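Local coordinates for protein levansucrase (Bacillus megaterium, PDB 3OM4) that belongs to the levansucrase/invertase family of bacterial enzymes and folds as a five-bladed beta-propeller, at residues L104-A109 and N186-D191. The protein carries 1 engineered substitution. Sequence-based numbering, arbitrary orientation.
Sequences LFYKKA and NTLKVD
Tyr106 reaches across to the 187-191 strand and accepts a hydrogen bond at its phenolic oxygen: Leu188 N lies 3.2 Å from Tyr106 OH, with an N-H...O angle of 157°. The same oxygen has Thr187 CG2 beside it at 3.3 Å.

Apolar packing centres on the same tyrosine. CB of Leu188 sits 3.8 Å from the Tyr106 ring centroid, almost on the ring normal, a CH-pi contact. The two side chains run past each other in opposite directions, which brings Leu188 CD1 back to 3.7 Å from Tyr106 CB. A chi1 of 64° tucks CG of Tyr106 between its own N and C, turning one ring face to Leu188 CB. Farther along, Leu104 CD1 meets Val190 CG2 at 3.9 Å.

Both strands belong to the propeller but share no backbone bonds here; the 104-108 and 187-191 segments run nearly antiparallel (159°), their axes 8.3 Å apart at closest. Tyr84 adds an edge-to-face ring contact to Tyr106.

At the other end, Lys108 CE passes Asn186 CA, and Asn186 O lies at the edge of the Tyr106 ring. Outside the two segments, Asn186 O accepts a hydrogen bond from Lys118 NZ, while Lys108 NZ hydrogen-bonds to Asp185 O and Tyr84 OH.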
loop_
_atom_site.group_PDB
_atom_site.type_symbol
_atom_site.label_atom_id
_atom_site.label_comp_id
_atom_site.label_asym_id
_atom_site.label_seq_id
_atom_site.Cartn_x
_atom_site.Cartn_y
_atom_site.Cartn_z
ATOM N N LEU A 104 8.656 -0.704 15.390
ATOM C CA LEU A 104 8.435 0.717 15.605
ATOM C C LEU A 104 9.774 1.436 15.670
ATOM O O LEU A 104 10.559 1.224 16.598
ATOM C CB LEU A 104 7.619 0.957 16.882
ATOM C CG LEU A 104 6.977 2.332 17.101
ATOM C CD1 LEU A 104 5.761 2.196 17.997
ATOM C CD2 LEU A 104 7.959 3.362 17.670
ATOM N N PHE A 105 10.033 2.268 14.664
ATOM C CA PHE A 105 11.217 3.120 14.639
ATOM C C PHE A 105 10.817 4.544 15.004
ATOM O O PHE A 105 9.694 4.969 14.727
ATOM C CB PHE A 105 11.879 3.103 13.258
ATOM C CG PHE A 105 12.496 1.785 12.891
ATOM C CD1 PHE A 105 13.817 1.504 13.227
ATOM C CD2 PHE A 105 11.762 0.830 12.193
ATOM C CE1 PHE A 105 14.396 0.287 12.886
ATOM C CE2 PHE A 105 12.331 -0.393 11.844
ATOM C CZ PHE A 105 13.651 -0.665 12.189
ATOM N N TYR A 106 11.740 5.276 15.621
ATOM C CA TYR A 106 11.471 6.653 16.033
ATOM C C TYR A 106 12.703 7.550 15.949
ATOM O O TYR A 106 13.836 7.079 16.035
ATOM C CB TYR A 106 10.872 6.690 17.442
ATOM C CG TYR A 106 11.794 6.189 18.532
ATOM C CD1 TYR A 106 12.480 7.085 19.353
ATOM C CD2 TYR A 106 11.980 4.820 18.746
ATOM C CE1 TYR A 106 13.324 6.636 20.356
ATOM C CE2 TYR A 106 12.827 4.361 19.747
ATOM C CZ TYR A 106 13.495 5.277 20.548
ATOM O OH TYR A 106 14.333 4.837 21.541
ATOM N N LYS A 107 12.463 8.845 15.787
ATOM C CA LYS A 107 13.527 9.817 15.560
ATOM C C LYS A 107 13.106 11.164 16.131
ATOM O O LYS A 107 11.964 11.590 15.951
ATOM C CB LYS A 107 13.805 9.936 14.053
ATOM C CG LYS A 107 14.792 11.028 13.639
ATOM C CD LYS A 107 14.882 11.190 12.112
ATOM C CE LYS A 107 13.615 11.794 11.490
ATOM N NZ LYS A 107 13.313 13.182 11.945
ATOM N N LYS A 108 14.028 11.821 16.833
ATOM C CA LYS A 108 13.822 13.199 17.270
ATOM C C LYS A 108 13.396 14.030 16.064
ATOM O O LYS A 108 14.038 13.977 15.013
ATOM C CB LYS A 108 15.103 13.767 17.891
ATOM C CG LYS A 108 15.497 13.140 19.226
ATOM C CD LYS A 108 14.691 13.726 20.379
ATOM C CE LYS A 108 15.085 13.100 21.707
ATOM N NZ LYS A 108 14.128 13.480 22.786
ATOM N N ALA A 109 12.304 14.776 16.215
ATOM C CA ALA A 109 11.675 15.498 15.103
ATOM C C ALA A 109 12.654 16.311 14.251
ATOM O O ALA A 109 12.475 16.420 13.035
ATOM C CB ALA A 109 10.544 16.389 15.615
ATOM N N ASN A 186 15.675 10.349 25.876
ATOM C CA ASN A 186 16.020 10.026 24.487
ATOM C C ASN A 186 15.506 8.672 23.972
ATOM O O ASN A 186 15.902 8.227 22.890
ATOM C CB ASN A 186 17.536 10.153 24.264
ATOM C CG ASN A 186 18.342 9.187 25.120
ATOM O OD1 ASN A 186 18.301 7.971 24.919
ATOM N ND2 ASN A 186 19.096 9.730 26.071
ATOM N N THR A 187 14.624 8.033 24.737
ATOM C CA THR A 187 14.118 6.703 24.391
ATOM C C THR A 187 12.588 6.636 24.420
ATOM O O THR A 187 11.943 7.207 25.302
ATOM C CB THR A 187 14.703 5.612 25.329
ATOM O OG1 THR A 187 16.121 5.776 25.438
ATOM C CG2 THR A 187 14.407 4.204 24.808
ATOM N N LEU A 188 12.024 5.950 23.428
ATOM C CA LEU A 188 10.623 5.549 23.441
ATOM C C LEU A 188 10.555 4.039 23.626
ATOM O O LEU A 188 11.389 3.305 23.096
ATOM C CB LEU A 188 9.926 5.939 22.136
ATOM C CG LEU A 188 9.537 7.394 21.870
ATOM C CD1 LEU A 188 8.969 7.515 20.468
ATOM C CD2 LEU A 188 8.524 7.914 22.887
ATOM N N LYS A 189 9.556 3.583 24.374
ATOM C CA LYS A 189 9.378 2.162 24.642
ATOM C C LYS A 189 7.966 1.725 24.269
ATOM O O LYS A 189 7.001 2.441 24.530
ATOM C CB LYS A 189 9.636 1.871 26.125
ATOM C CG LYS A 189 9.491 0.404 26.528
ATOM C CD LYS A 189 9.467 0.250 28.039
ATOM C CE LYS A 189 9.187 -1.190 28.443
ATOM N NZ LYS A 189 9.189 -1.358 29.922
ATOM N N VAL A 190 7.855 0.555 23.645
ATOM C CA VAL A 190 6.562 -0.092 23.478
ATOM C C VAL A 190 6.285 -0.886 24.753
ATOM O O VAL A 190 6.989 -1.851 25.060
ATOM C CB VAL A 190 6.517 -1.010 22.231
ATOM C CG1 VAL A 190 5.218 -1.815 22.197
ATOM C CG2 VAL A 190 6.661 -0.185 20.955
ATOM N N ASP A 191 5.277 -0.450 25.501
ATOM C CA ASP A 191 4.885 -1.108 26.748
ATOM C C ASP A 191 4.101 -2.383 26.474
ATOM O O ASP A 191 4.272 -3.394 27.158
ATOM C CB ASP A 191 4.033 -0.166 27.595
ATOM C CG ASP A 191 4.763 1.103 27.984
ATOM O OD1 ASP A 191 6.004 1.172 27.824
ATOM O OD2 ASP A 191 4.088 2.032 28.463
#